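Local coordinates for protein 2-hydroxyhepta-2,4-diene-1,7-dioate isomerase (Mycobacterium marinum, PDB 3QDF) that probably acts as an isomerase in homoprotocatechuate degradation, is related to the fumarylacetoacetate hydrolases, and binds zinc, at residues T183-P187 / A188-L192; Q202-R205 / T206-I210; A101-G104 / P105-I109; H211-G214 / A215-W219. All blocks are in the same frame, centred on the assembly; numbering follows the deposited sequence.

Contacts 1, 2 and 4 follow one another along the chain on one flank of the protein, while contact 3 lies well apart, its centre about 23 to 26 Å from those of the others. Contacts 1 and 2, with centres about 11 Å apart, meet as neighbouring strands, L192 N lying 2.6 Å from A204 O in a probable hydrogen bond, and each gives one ligand to the same zinc ion: E191 and H203. Contact 4 begins the next helix; V213 CG2 packs on P187 CB of contact 1 at 3.9 Å, and I216 touches M209 of contact 2. A second zinc, held by E121, E123 and D152, lies about 10 Å from the I216 side chain.

Contact 1 (T183-P187 / A188-L192); sequences TDVDP and ADLEL. With ZN (zinc ion), chain C.
An Asx turn at D186-P187-A188 bends the loop that runs from strand 175-182 into strand 191-196. The carboxylate of D186 reaches forward over the proline, and its OD1 takes the amide hydrogen of A188 N at 3.0 Å, with a nearly straight N-H...O angle of 160°. The donor comes to the anti side of OD1 but lies 35° out of the carboxylate plane. With CG anti to the backbone N (chi1 -180°), the D186 acid group is swung to the carbonyl side, where the A188 amide can be met; the same OD1 also touches A188 CB at 3.4 Å.

The main-chain carbonyl of D186 faces a different set of partners. A water lies 2.6 Å from D186 O, to which it donates, and it accepts from D189 N at 2.9 Å, tying the two sides of the bend. L190 comes up against the same carbonyl with its branch point, L190 CG sitting 3.4 Å from D186 O. Its methyls continue onto V185: the two side chains cross obliquely, with V185 CG2 3.9 Å from L190 CD1. Beyond them, T206 OG1 bonds to both P187 O and L190 N, holding the bend to the next part of the chain.

Next after L190, the extended side chain of E191 carries its carboxylate to a zinc ion, unevenly: OE1 is 2.1 Å from the metal and OE2 2.7 Å. Asx turn, water-bridged bend and metal-bearing strand thus follow one after another, the last supplying one of the two ligands, with H203, that this chain gives the zinc.

Contact 2 (Q202-R205 / T206-I210); sequences QHAR and TSLMI. With ZN (zinc ion), chain C.
L208 N donates to R205 O at 3.0 Å with an N-H...O angle of 161°, closing the 3-10 turn 206-208 onto the end of strand 199-205. The donor lies above the carbonyl plane, 45° out of it. M209 N makes the next such bond, to T206 O at 3.1 Å. L208 folds back over the strand end, CB 3.4 Å from R205 O and CD1 4.2 Å from A204 CB.

The side chains on either side of this join share an outside partner: D189 OD1 takes a salt bridge from R205 NE and a hydrogen bond from S207 OG. The S207 hydroxyl is tucked in over its own main chain (chi1 51°), which also lays OG 3.6 Å from R205 CB. The R205 chain bends at chi3, and its NH1 makes a second salt bridge, to E254.

Farther back on the strand, H203 NE2 binds zinc at 2.1 Å. Strand 199-205 is outermost in its sheet within this chain, paired with strand 191-196, and the 3-10 turn leads from it toward helix 213-223.

Contact 3 (A101-G104 / P105-I109); sequences AIVG and PNVPI
V103 runs into a type II beta turn, G104-P105-N106-V107, of which V107 is the last residue, and the two valine side chains meet at a slant at its open end. V107 puts CG1 anti to its backbone N (chi1 178°), and this is the methyl that leans on V103, 3.7 Å from V103 CB and 3.8 Å from V103 CG1. The other branch, CG2, goes the other way, over the turn: it lies 3.7 Å from G104 O. V103 CG2 joins in more loosely, 4.1 Å from V107 CB.

The turn takes its shape from P105, at the second position, and N106, at the third, whose positive phi of 71° is what a type II turn requires there. It carries the chain from strand 102-103, which pairs in parallel with strand 175-182, to strand 109-111, which pairs in parallel with strand 257-265. N261 of that last strand fastens it, since its ND2 donates to both G104 O and V107 O. The closing bond of the turn is weak: V107 N to G104 O is 3.4 Å, although its N-H...O angle of 158° is good.

Contact 4 (H211-G214 / A215-W219); sequences HDVG and AIVEW
The D212 carboxylate is the flat group that works here: as N-cap of helix 213-223, it offers one oxygen end-on to A215 N, which comes nearly in line with the CG-OD1 bond. The A215 N to D212 OD1 bond is 3.0 Å with an N-H...O angle of 166°, and A215 CB lies against the same oxygen at 3.4 Å. This reach depends on the D212 side chain folding back, CG lodged between its own N and carbonyl carbon (chi1 65°). A carboxylate here would be expected to interact favourably with the helix dipole. The end of the H211 side chain leads away from the helix; H211 CB is 4.1 Å from I216 CG1, and H211 O is 3.5 Å from I216 CD1. NE2 of that imidazole makes a weak hydrogen bond to A90 O.

Behind the cap, helical bonds take over. I216 N meets D212 O at 2.9 Å almost head-on; V217 N and E218 N continue the i to i+4 bonding on V213 O and G214 O, these donors tilted from the carbonyl planes. V213 and V217 pack inward on strands 118-128 and 144-155, and I216 and V217 both touch I232 of strand 231-233, which seats the helix on these strands. The E218 side chain, extended beyond CG, sends OE2 to A137 N. One turn on from V213, V217 CG2 rests 3.4 Å from V213 O.

Contact 1 (T183-P187 / A188-L192)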
ATOM      1  N   THR A 183       5.966  -6.055   9.947  1.00 24.46           N
ATOM      2  CA  THR A 183       5.088  -6.815  10.835  1.00 26.44           C
ATOM      3  C   THR A 183       5.025  -6.303  12.267  1.00 29.18           C
ATOM      4  O   THR A 183       4.088  -6.642  13.008  1.00 30.40           O
ATOM      5  CB  THR A 183       5.499  -8.279  10.917  1.00 26.39           C
ATOM      6  OG1 THR A 183       6.799  -8.336  11.492  1.00 26.01           O
ATOM      7  CG2 THR A 183       5.485  -8.938   9.508  1.00 25.02           C
ATOM      8  N   ASP A 184       5.997  -5.505  12.687  1.00 31.02           N
ATOM      9  CA  ASP A 184       6.044  -5.171  14.107  1.00 34.01           C
ATOM     10  C   ASP A 184       5.766  -3.707  14.412  1.00 34.45           C
ATOM     11  O   ASP A 184       5.888  -3.292  15.556  1.00 36.33           O
ATOM     12  CB  ASP A 184       7.384  -5.608  14.733  1.00 35.63           C
ATOM     13  CG  ASP A 184       8.614  -5.096  13.960  1.00 37.96           C
ATOM     14  OD1 ASP A 184       8.544  -4.810  12.748  1.00 39.30           O
ATOM     15  OD2 ASP A 184       9.694  -5.021  14.570  1.00 43.53           O
ATOM     16  N   VAL A 185       5.396  -2.927  13.399  1.00 33.58           N
ATOM     17  CA  VAL A 185       5.297  -1.483  13.557  1.00 33.06           C
ATOM     18  C   VAL A 185       3.930  -1.102  14.130  1.00 32.67           C
ATOM     19  O   VAL A 185       2.912  -1.730  13.835  1.00 32.27           O
ATOM     20  CB  VAL A 185       5.661  -0.737  12.236  1.00 32.91           C
ATOM     21  CG1 VAL A 185       4.652  -1.021  11.111  1.00 31.42           C
ATOM     22  CG2 VAL A 185       5.827   0.760  12.468  1.00 34.10           C
ATOM     23  N   ASP A 186       3.933  -0.106  15.009  1.00 32.34           N
ATOM     24  CA  ASP A 186       2.719   0.364  15.644  1.00 30.97           C
ATOM     25  C   ASP A 186       2.188   1.484  14.746  1.00 29.33           C
ATOM     26  O   ASP A 186       2.886   2.478  14.529  1.00 30.11           O
ATOM     27  CB  ASP A 186       3.059   0.864  17.052  1.00 32.39           C
ATOM     28  CG  ASP A 186       1.846   1.382  17.823  1.00 32.67           C
ATOM     29  OD1 ASP A 186       0.806   1.693  17.219  1.00 31.58           O
ATOM     30  OD2 ASP A 186       1.951   1.476  19.060  1.00 33.49           O
ATOM     31  N   PRO A 187       0.963   1.320  14.209  1.00 26.89           N
ATOM     32  CA  PRO A 187       0.413   2.287  13.247  1.00 25.72           C
ATOM     33  C   PRO A 187      -0.181   3.550  13.844  1.00 25.87           C
ATOM     34  O   PRO A 187      -0.646   4.398  13.082  1.00 25.43           O
ATOM     35  CB  PRO A 187      -0.732   1.506  12.585  1.00 24.37           C
ATOM     36  CG  PRO A 187      -1.220   0.603  13.677  1.00 25.42           C
ATOM     37  CD  PRO A 187       0.036   0.185  14.439  1.00 26.55           C
ATOM     38  N   ALA A 188      -0.202   3.672  15.175  1.00 26.10           N
ATOM     39  CA  ALA A 188      -1.002   4.723  15.826  1.00 26.55           C
ATOM     40  C   ALA A 188      -0.518   6.147  15.565  1.00 27.06           C
ATOM     41  O   ALA A 188      -1.322   7.077  15.534  1.00 27.06           O
ATOM     42  CB  ALA A 188      -1.111   4.472  17.360  1.00 27.85           C
ATOM     43  N   ASP A 189       0.794   6.323  15.423  1.00 27.46           N
ATOM     44  CA  ASP A 189       1.355   7.666  15.297  1.00 27.92           C
ATOM     45  C   ASP A 189       2.608   7.702  14.443  1.00 27.70           C
ATOM     46  O   ASP A 189       3.705   7.951  14.943  1.00 28.33           O
ATOM     47  CB  ASP A 189       1.658   8.261  16.673  1.00 29.61           C
ATOM     48  CG  ASP A 189       2.014   9.734  16.598  1.00 30.56           C
ATOM     49  OD1 ASP A 189       1.623  10.385  15.613  1.00 30.89           O
ATOM     50  OD2 ASP A 189       2.694  10.234  17.516  1.00 33.82           O
ATOM     51  N   LEU A 190       2.443   7.475  13.150  1.00 26.31           N
ATOM     52  CA  LEU A 190       3.580   7.439  12.253  1.00 26.24           C
ATOM     53  C   LEU A 190       3.467   8.584  11.282  1.00 26.85           C
ATOM     54  O   LEU A 190       2.371   8.894  10.818  1.00 26.12           O
ATOM     55  CB  LEU A 190       3.570   6.136  11.456  1.00 24.95           C
ATOM     56  CG  LEU A 190       3.665   4.807  12.187  1.00 24.39           C
ATOM     57  CD1 LEU A 190       3.571   3.663  11.143  1.00 21.40           C
ATOM     58  CD2 LEU A 190       4.953   4.721  13.024  1.00 24.35           C
ATOM     59  N   GLU A 191       4.602   9.194  10.945  1.00 27.60           N
ATOM     60  CA  GLU A 191       4.585  10.242   9.934  1.00 28.07           C
ATOM     61  C   GLU A 191       4.344   9.665   8.541  1.00 26.50           C
ATOM     62  O   GLU A 191       4.871   8.612   8.207  1.00 25.35           O
ATOM     63  CB  GLU A 191       5.890  11.028   9.905  1.00 29.21           C
ATOM     64  CG  GLU A 191       5.796  12.161   8.891  1.00 32.85           C
ATOM     65  CD  GLU A 191       7.066  12.947   8.746  1.00 37.98           C
ATOM     66  OE1 GLU A 191       7.288  13.832   9.585  1.00 39.27           O
ATOM     67  OE2 GLU A 191       7.826  12.690   7.778  1.00 41.67           O
ATOM     68  N   LEU A 192       3.574  10.385   7.726  1.00 25.91           N
ATOM     69  CA  LEU A 192       3.441  10.075   6.309  1.00 25.44           C
ATOM     70  C   LEU A 192       3.790  11.313   5.472  1.00 26.44           C
ATOM     71  O   LEU A 192       3.266  12.407   5.704  1.00 27.62           O
ATOM     72  CB  LEU A 192       2.021   9.575   5.996  1.00 23.68           C
ATOM     73  CG  LEU A 192       1.597   9.237   4.568  1.00 24.45           C
ATOM     74  CD1 LEU A 192       0.257   8.467   4.604  1.00 23.66           C
ATOM     75  CD2 LEU A 192       1.480  10.485   3.665  1.00 22.68           C
TER
HETATM   76 ZN    ZN C 267       8.454  15.251   8.486  1.00 36.98          ZN
HETATM   77  O   HOH W   1       3.077   4.623  16.019  1.00 16.27           O

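Contact 2 (Q202-R205 / T206-I210)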
ATOM      1  N   GLN A 202       2.164  16.124   0.820  1.00 26.81           N
ATOM      2  CA  GLN A 202       1.459  15.673   2.006  1.00 26.41           C
ATOM      3  C   GLN A 202       2.485  15.517   3.099  1.00 26.79           C
ATOM      4  O   GLN A 202       3.606  15.044   2.857  1.00 26.94           O
ATOM      5  CB  GLN A 202       0.770  14.319   1.776  1.00 24.85           C
ATOM      6  CG  GLN A 202      -0.208  14.340   0.622  1.00 24.77           C
ATOM      7  CD  GLN A 202      -0.994  13.054   0.513  1.00 23.12           C
ATOM      8  OE1 GLN A 202      -0.467  12.014   0.094  1.00 21.02           O
ATOM      9  NE2 GLN A 202      -2.271  13.119   0.867  1.00 22.00           N
ATOM     10  N   HIS A 203       2.101  15.895   4.310  1.00 27.23           N
ATOM     11  CA  HIS A 203       3.009  15.822   5.444  1.00 28.02           C
ATOM     12  C   HIS A 203       2.166  15.789   6.697  1.00 28.18           C
ATOM     13  O   HIS A 203       1.732  16.833   7.179  1.00 28.85           O
ATOM     14  CB  HIS A 203       3.949  17.033   5.426  1.00 29.55           C
ATOM     15  CG  HIS A 203       5.205  16.851   6.218  1.00 29.73           C
ATOM     16  ND1 HIS A 203       6.034  17.905   6.529  1.00 32.49           N
ATOM     17  CD2 HIS A 203       5.769  15.753   6.776  1.00 29.31           C
ATOM     18  CE1 HIS A 203       7.066  17.464   7.231  1.00 32.54           C
ATOM     19  NE2 HIS A 203       6.929  16.161   7.399  1.00 30.32           N
ATOM     20  N   ALA A 204       1.906  14.584   7.206  1.00 27.42           N
ATOM     21  CA  ALA A 204       1.015  14.422   8.357  1.00 28.23           C
ATOM     22  C   ALA A 204       1.301  13.132   9.110  1.00 27.63           C
ATOM     23  O   ALA A 204       2.101  12.320   8.672  1.00 27.89           O
ATOM     24  CB  ALA A 204      -0.460  14.475   7.905  1.00 27.42           C
ATOM     25  N   ARG A 205       0.664  12.953  10.259  1.00 28.62           N
ATOM     26  CA  ARG A 205       0.869  11.749  11.069  1.00 28.30           C
ATOM     27  C   ARG A 205      -0.419  10.931  11.100  1.00 27.62           C
ATOM     28  O   ARG A 205      -1.519  11.497  11.087  1.00 27.79           O
ATOM     29  CB  ARG A 205       1.326  12.109  12.488  1.00 29.19           C
ATOM     30  CG  ARG A 205       2.532  13.045  12.545  1.00 30.82           C
ATOM     31  CD  ARG A 205       3.084  13.143  13.966  1.00 31.51           C
ATOM     32  NE  ARG A 205       3.700  11.877  14.364  1.00 30.87           N
ATOM     33  CZ  ARG A 205       4.940  11.504  14.049  1.00 33.23           C
ATOM     34  NH1 ARG A 205       5.404  10.317  14.442  1.00 31.24           N
ATOM     35  NH2 ARG A 205       5.726  12.308  13.336  1.00 33.42           N
ATOM     36  N   THR A 206      -0.281   9.610  11.137  1.00 26.61           N
ATOM     37  CA  THR A 206      -1.428   8.712  11.204  1.00 26.48           C
ATOM     38  C   THR A 206      -2.253   8.913  12.488  1.00 28.24           C
ATOM     39  O   THR A 206      -3.382   8.443  12.564  1.00 27.82           O
ATOM     40  CB  THR A 206      -1.005   7.231  11.080  1.00 25.67           C
ATOM     41  OG1 THR A 206      -0.125   6.889  12.164  1.00 26.86           O
ATOM     42  CG2 THR A 206      -0.289   6.989   9.737  1.00 23.63           C
ATOM     43  N   SER A 207      -1.704   9.634  13.479  1.00 29.22           N
ATOM     44  CA  SER A 207      -2.457   9.956  14.694  1.00 30.70           C
ATOM     45  C   SER A 207      -3.608  10.929  14.405  1.00 31.25           C
ATOM     46  O   SER A 207      -4.460  11.163  15.266  1.00 31.91           O
ATOM     47  CB  SER A 207      -1.550  10.512  15.801  1.00 31.74           C
ATOM     48  OG  SER A 207      -0.747  11.577  15.324  1.00 33.36           O
ATOM     49  N   LEU A 208      -3.631  11.476  13.191  1.00 31.04           N
ATOM     50  CA  LEU A 208      -4.725  12.354  12.757  1.00 31.57           C
ATOM     51  C   LEU A 208      -5.860  11.609  12.050  1.00 30.35           C
ATOM     52  O   LEU A 208      -6.812  12.242  11.568  1.00 30.96           O
ATOM     53  CB  LEU A 208      -4.190  13.479  11.864  1.00 32.39           C
ATOM     54  CG  LEU A 208      -3.217  14.491  12.495  1.00 35.26           C
ATOM     55  CD1 LEU A 208      -2.629  15.381  11.404  1.00 36.96           C
ATOM     56  CD2 LEU A 208      -3.887  15.361  13.583  1.00 36.98           C
ATOM     57  N   MET A 209      -5.763  10.281  11.966  1.00 28.70           N
ATOM     58  CA  MET A 209      -6.858   9.472  11.409  1.00 27.46           C
ATOM     59  C   MET A 209      -8.105   9.581  12.267  1.00 27.19           C
ATOM     60  O   MET A 209      -8.027   9.475  13.494  1.00 27.96           O
ATOM     61  CB  MET A 209      -6.458   7.999  11.250  1.00 26.32           C
ATOM     62  CG  MET A 209      -5.440   7.766  10.133  1.00 27.48           C
ATOM     63  SD  MET A 209      -4.605   6.153  10.202  1.00 32.30           S
ATOM     64  CE  MET A 209      -5.946   5.078   9.725  1.00 25.94           C
ATOM     65  N   ILE A 210      -9.242   9.791  11.606  1.00 26.65           N
ATOM     66  CA  ILE A 210     -10.552   9.862  12.251  1.00 27.12           C
ATOM     67  C   ILE A 210     -10.899   8.468  12.810  1.00 26.98           C
ATOM     68  O   ILE A 210     -11.227   8.327  13.978  1.00 28.23           O
ATOM     69  CB  ILE A 210     -11.635  10.403  11.248  1.00 27.27           C
ATOM     70  CG1 ILE A 210     -11.289  11.845  10.826  1.00 27.37           C
ATOM     71  CG2 ILE A 210     -13.044  10.334  11.844  1.00 27.83           C
ATOM     72  CD1 ILE A 210     -11.995  12.304   9.539  1.00 26.03           C
TER
HETATM   73 ZN    ZN C 267       8.454  15.251   8.486  1.00 36.98          ZN

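Contact 3 (A101-G104 / P105-I109)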
ATOM      1  N   ALA A 101      -5.491  -3.300 -10.226  1.00 15.07           N
ATOM      2  CA  ALA A 101      -4.922  -1.957 -10.131  1.00 15.76           C
ATOM      3  C   ALA A 101      -3.546  -1.942  -9.486  1.00 16.44           C
ATOM      4  O   ALA A 101      -2.828  -0.944  -9.602  1.00 16.46           O
ATOM      5  CB  ALA A 101      -5.887  -0.954  -9.399  1.00 15.17           C
ATOM      6  N   ILE A 102      -3.169  -3.045  -8.832  1.00 16.51           N
ATOM      7  CA  ILE A 102      -1.959  -3.063  -8.016  1.00 17.22           C
ATOM      8  C   ILE A 102      -0.714  -3.063  -8.898  1.00 17.81           C
ATOM      9  O   ILE A 102      -0.639  -3.796  -9.898  1.00 17.29           O
ATOM     10  CB  ILE A 102      -1.923  -4.278  -7.008  1.00 17.74           C
ATOM     11  CG1 ILE A 102      -3.046  -4.179  -5.969  1.00 16.62           C
ATOM     12  CG2 ILE A 102      -0.551  -4.379  -6.314  1.00 17.74           C
ATOM     13  CD1 ILE A 102      -3.274  -5.478  -5.166  1.00 18.13           C
ATOM     14  N   VAL A 103       0.251  -2.220  -8.547  1.00 17.00           N
ATOM     15  CA  VAL A 103       1.618  -2.425  -9.057  1.00 17.79           C
ATOM     16  C   VAL A 103       2.575  -2.305  -7.882  1.00 17.96           C
ATOM     17  O   VAL A 103       2.210  -1.738  -6.854  1.00 16.63           O
ATOM     18  CB  VAL A 103       2.032  -1.394 -10.146  1.00 17.80           C
ATOM     19  CG1 VAL A 103       1.180  -1.564 -11.389  1.00 18.35           C
ATOM     20  CG2 VAL A 103       1.949   0.034  -9.622  1.00 18.59           C
ATOM     21  N   GLY A 104       3.790  -2.830  -8.055  1.00 18.51           N
ATOM     22  CA  GLY A 104       4.806  -2.737  -7.034  1.00 18.94           C
ATOM     23  C   GLY A 104       5.636  -1.475  -7.128  1.00 20.16           C
ATOM     24  O   GLY A 104       5.350  -0.574  -7.930  1.00 21.10           O
ATOM     25  N   PRO A 105       6.666  -1.379  -6.273  1.00 20.58           N
ATOM     26  CA  PRO A 105       7.599  -0.271  -6.290  1.00 21.28           C
ATOM     27  C   PRO A 105       8.234  -0.097  -7.656  1.00 22.04           C
ATOM     28  O   PRO A 105       8.540  -1.098  -8.322  1.00 22.50           O
ATOM     29  CB  PRO A 105       8.685  -0.708  -5.304  1.00 21.86           C
ATOM     30  CG  PRO A 105       8.058  -1.661  -4.449  1.00 20.74           C
ATOM     31  CD  PRO A 105       6.947  -2.324  -5.183  1.00 19.66           C
ATOM     32  N   ASN A 106       8.394   1.163  -8.067  1.00 22.50           N
ATOM     33  CA  ASN A 106       9.115   1.552  -9.290  1.00 24.20           C
ATOM     34  C   ASN A 106       8.401   1.209 -10.600  1.00 24.33           C
ATOM     35  O   ASN A 106       8.941   1.421 -11.681  1.00 25.30           O
ATOM     36  CB  ASN A 106      10.567   1.008  -9.285  1.00 25.75           C
ATOM     37  CG  ASN A 106      11.299   1.298  -7.971  1.00 26.60           C
ATOM     38  OD1 ASN A 106      11.624   0.383  -7.206  1.00 29.53           O
ATOM     39  ND2 ASN A 106      11.552   2.562  -7.707  1.00 27.70           N
ATOM     40  N   VAL A 107       7.172   0.708 -10.516  1.00 23.26           N
ATOM     41  CA  VAL A 107       6.404   0.412 -11.727  1.00 22.09           C
ATOM     42  C   VAL A 107       5.613   1.668 -12.101  1.00 22.63           C
ATOM     43  O   VAL A 107       5.038   2.301 -11.213  1.00 20.73           O
ATOM     44  CB  VAL A 107       5.461  -0.789 -11.525  1.00 21.79           C
ATOM     45  CG1 VAL A 107       4.633  -1.048 -12.791  1.00 19.72           C
ATOM     46  CG2 VAL A 107       6.281  -2.054 -11.163  1.00 20.93           C
ATOM     47  N   PRO A 108       5.609   2.051 -13.412  1.00 22.58           N
ATOM     48  CA  PRO A 108       4.898   3.277 -13.789  1.00 23.22           C
ATOM     49  C   PRO A 108       3.379   3.255 -13.516  1.00 22.59           C
ATOM     50  O   PRO A 108       2.723   2.239 -13.710  1.00 22.22           O
ATOM     51  CB  PRO A 108       5.180   3.415 -15.306  1.00 24.38           C
ATOM     52  CG  PRO A 108       6.445   2.626 -15.550  1.00 25.12           C
ATOM     53  CD  PRO A 108       6.355   1.465 -14.542  1.00 23.44           C
ATOM     54  N   ILE A 109       2.854   4.382 -13.036  1.00 22.92           N
ATOM     55  CA  ILE A 109       1.424   4.644 -13.008  1.00 22.17           C
ATOM     56  C   ILE A 109       1.147   5.163 -14.397  1.00 23.83           C
ATOM     57  O   ILE A 109       1.830   6.083 -14.848  1.00 24.86           O
ATOM     58  CB  ILE A 109       1.081   5.731 -11.962  1.00 21.54           C
ATOM     59  CG1 ILE A 109       1.474   5.260 -10.558  1.00 19.58           C
ATOM     60  CG2 ILE A 109      -0.404   6.176 -12.052  1.00 22.07           C
ATOM     61  CD1 ILE A 109       1.678   6.406  -9.549  1.00 20.93           C
TER

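Contact 4 (H211-G214 / A215-W219)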
ATOM      1  N   HIS A 211     -10.776   7.443  11.979  1.00 25.61           N
ATOM      2  CA  HIS A 211     -10.993   6.065  12.412  1.00 25.43           C
ATOM      3  C   HIS A 211      -9.655   5.358  12.369  1.00 24.31           C
ATOM      4  O   HIS A 211      -8.993   5.351  11.330  1.00 23.84           O
ATOM      5  CB  HIS A 211     -11.975   5.399  11.457  1.00 25.04           C
ATOM      6  CG  HIS A 211     -13.264   6.155  11.305  1.00 26.80           C
ATOM      7  ND1 HIS A 211     -14.244   6.154  12.275  1.00 27.79           N
ATOM      8  CD2 HIS A 211     -13.716   6.963  10.313  1.00 26.46           C
ATOM      9  CE1 HIS A 211     -15.260   6.898  11.872  1.00 28.09           C
ATOM     10  NE2 HIS A 211     -14.964   7.402  10.685  1.00 27.51           N
ATOM     11  N   ASP A 212      -9.238   4.795  13.494  1.00 23.97           N
ATOM     12  CA  ASP A 212      -7.920   4.186  13.580  1.00 23.43           C
ATOM     13  C   ASP A 212      -7.939   2.804  12.927  1.00 21.56           C
ATOM     14  O   ASP A 212      -8.983   2.369  12.417  1.00 20.95           O
ATOM     15  CB  ASP A 212      -7.371   4.196  15.035  1.00 24.16           C
ATOM     16  CG  ASP A 212      -8.189   3.330  16.008  1.00 26.24           C
ATOM     17  OD1 ASP A 212      -9.041   2.554  15.547  1.00 23.69           O
ATOM     18  OD2 ASP A 212      -7.968   3.424  17.253  1.00 25.81           O
ATOM     19  N   VAL A 213      -6.795   2.132  12.919  1.00 20.80           N
ATOM     20  CA  VAL A 213      -6.686   0.824  12.262  1.00 20.26           C
ATOM     21  C   VAL A 213      -7.702  -0.202  12.766  1.00 19.87           C
ATOM     22  O   VAL A 213      -8.359  -0.865  11.969  1.00 19.50           O
ATOM     23  CB  VAL A 213      -5.254   0.248  12.345  1.00 19.92           C
ATOM     24  CG1 VAL A 213      -5.253  -1.247  12.021  1.00 19.72           C
ATOM     25  CG2 VAL A 213      -4.361   0.999  11.371  1.00 19.69           C
ATOM     26  N   GLY A 214      -7.837  -0.324  14.084  1.00 20.46           N
ATOM     27  CA  GLY A 214      -8.809  -1.249  14.656  1.00 19.92           C
ATOM     28  C   GLY A 214     -10.247  -0.908  14.259  1.00 19.36           C
ATOM     29  O   GLY A 214     -11.021  -1.807  13.936  1.00 18.42           O
ATOM     30  N   ALA A 215     -10.621   0.373  14.304  1.00 18.98           N
ATOM     31  CA  ALA A 215     -11.981   0.779  13.904  1.00 19.72           C
ATOM     32  C   ALA A 215     -12.254   0.467  12.419  1.00 18.96           C
ATOM     33  O   ALA A 215     -13.371   0.069  12.029  1.00 19.54           O
ATOM     34  CB  ALA A 215     -12.198   2.272  14.188  1.00 20.33           C
ATOM     35  N   ILE A 216     -11.234   0.648  11.599  1.00 18.02           N
ATOM     36  CA  ILE A 216     -11.348   0.375  10.168  1.00 18.20           C
ATOM     37  C   ILE A 216     -11.539  -1.129   9.936  1.00 18.46           C
ATOM     38  O   ILE A 216     -12.449  -1.553   9.211  1.00 18.50           O
ATOM     39  CB  ILE A 216     -10.112   0.896   9.383  1.00 17.95           C
ATOM     40  CG1 ILE A 216     -10.129   2.423   9.302  1.00 17.71           C
ATOM     41  CG2 ILE A 216     -10.067   0.288   7.974  1.00 15.77           C
ATOM     42  CD1 ILE A 216      -8.812   3.001   8.783  1.00 19.88           C
ATOM     43  N   VAL A 217     -10.701  -1.939  10.572  1.00 17.97           N
ATOM     44  CA  VAL A 217     -10.843  -3.387  10.428  1.00 18.16           C
ATOM     45  C   VAL A 217     -12.165  -3.893  11.002  1.00 18.68           C
ATOM     46  O   VAL A 217     -12.795  -4.759  10.416  1.00 18.68           O
ATOM     47  CB  VAL A 217      -9.639  -4.170  11.031  1.00 17.68           C
ATOM     48  CG1 VAL A 217      -9.867  -5.691  10.948  1.00 18.32           C
ATOM     49  CG2 VAL A 217      -8.374  -3.808  10.257  1.00 17.22           C
ATOM     50  N   GLU A 218     -12.573  -3.358  12.151  1.00 19.86           N
ATOM     51  CA  GLU A 218     -13.860  -3.702  12.725  1.00 20.55           C
ATOM     52  C   GLU A 218     -14.984  -3.392  11.739  1.00 20.59           C
ATOM     53  O   GLU A 218     -15.851  -4.249  11.497  1.00 20.70           O
ATOM     54  CB  GLU A 218     -14.099  -2.955  14.036  1.00 21.48           C
ATOM     55  CG  GLU A 218     -15.450  -3.267  14.662  1.00 24.21           C
ATOM     56  CD  GLU A 218     -15.619  -2.570  15.991  1.00 27.24           C
ATOM     57  OE1 GLU A 218     -16.204  -1.488  16.004  1.00 29.69           O
ATOM     58  OE2 GLU A 218     -15.138  -3.075  17.019  1.00 28.20           O
ATOM     59  N   TRP A 219     -14.975  -2.168  11.190  1.00 19.72           N
ATOM     60  CA  TRP A 219     -16.003  -1.744  10.250  1.00 19.79           C
ATOM     61  C   TRP A 219     -16.055  -2.629   8.998  1.00 18.97           C
ATOM     62  O   TRP A 219     -17.106  -3.193   8.665  1.00 19.40           O
ATOM     63  CB  TRP A 219     -15.807  -0.280   9.856  1.00 19.60           C
ATOM     64  CG  TRP A 219     -16.856   0.228   8.945  1.00 19.95           C
ATOM     65  CD1 TRP A 219     -16.801   0.283   7.570  1.00 18.78           C
ATOM     66  CD2 TRP A 219     -18.129   0.768   9.327  1.00 20.33           C
ATOM     67  NE1 TRP A 219     -17.971   0.836   7.086  1.00 22.33           N
ATOM     68  CE2 TRP A 219     -18.799   1.132   8.144  1.00 20.61           C
ATOM     69  CE3 TRP A 219     -18.766   0.988  10.570  1.00 22.94           C
ATOM     70  CZ2 TRP A 219     -20.082   1.706   8.155  1.00 23.69           C
ATOM     71  CZ3 TRP A 219     -20.048   1.548  10.583  1.00 24.01           C
ATOM     72  CH2 TRP A 219     -20.685   1.913   9.383  1.00 24.28           C
TER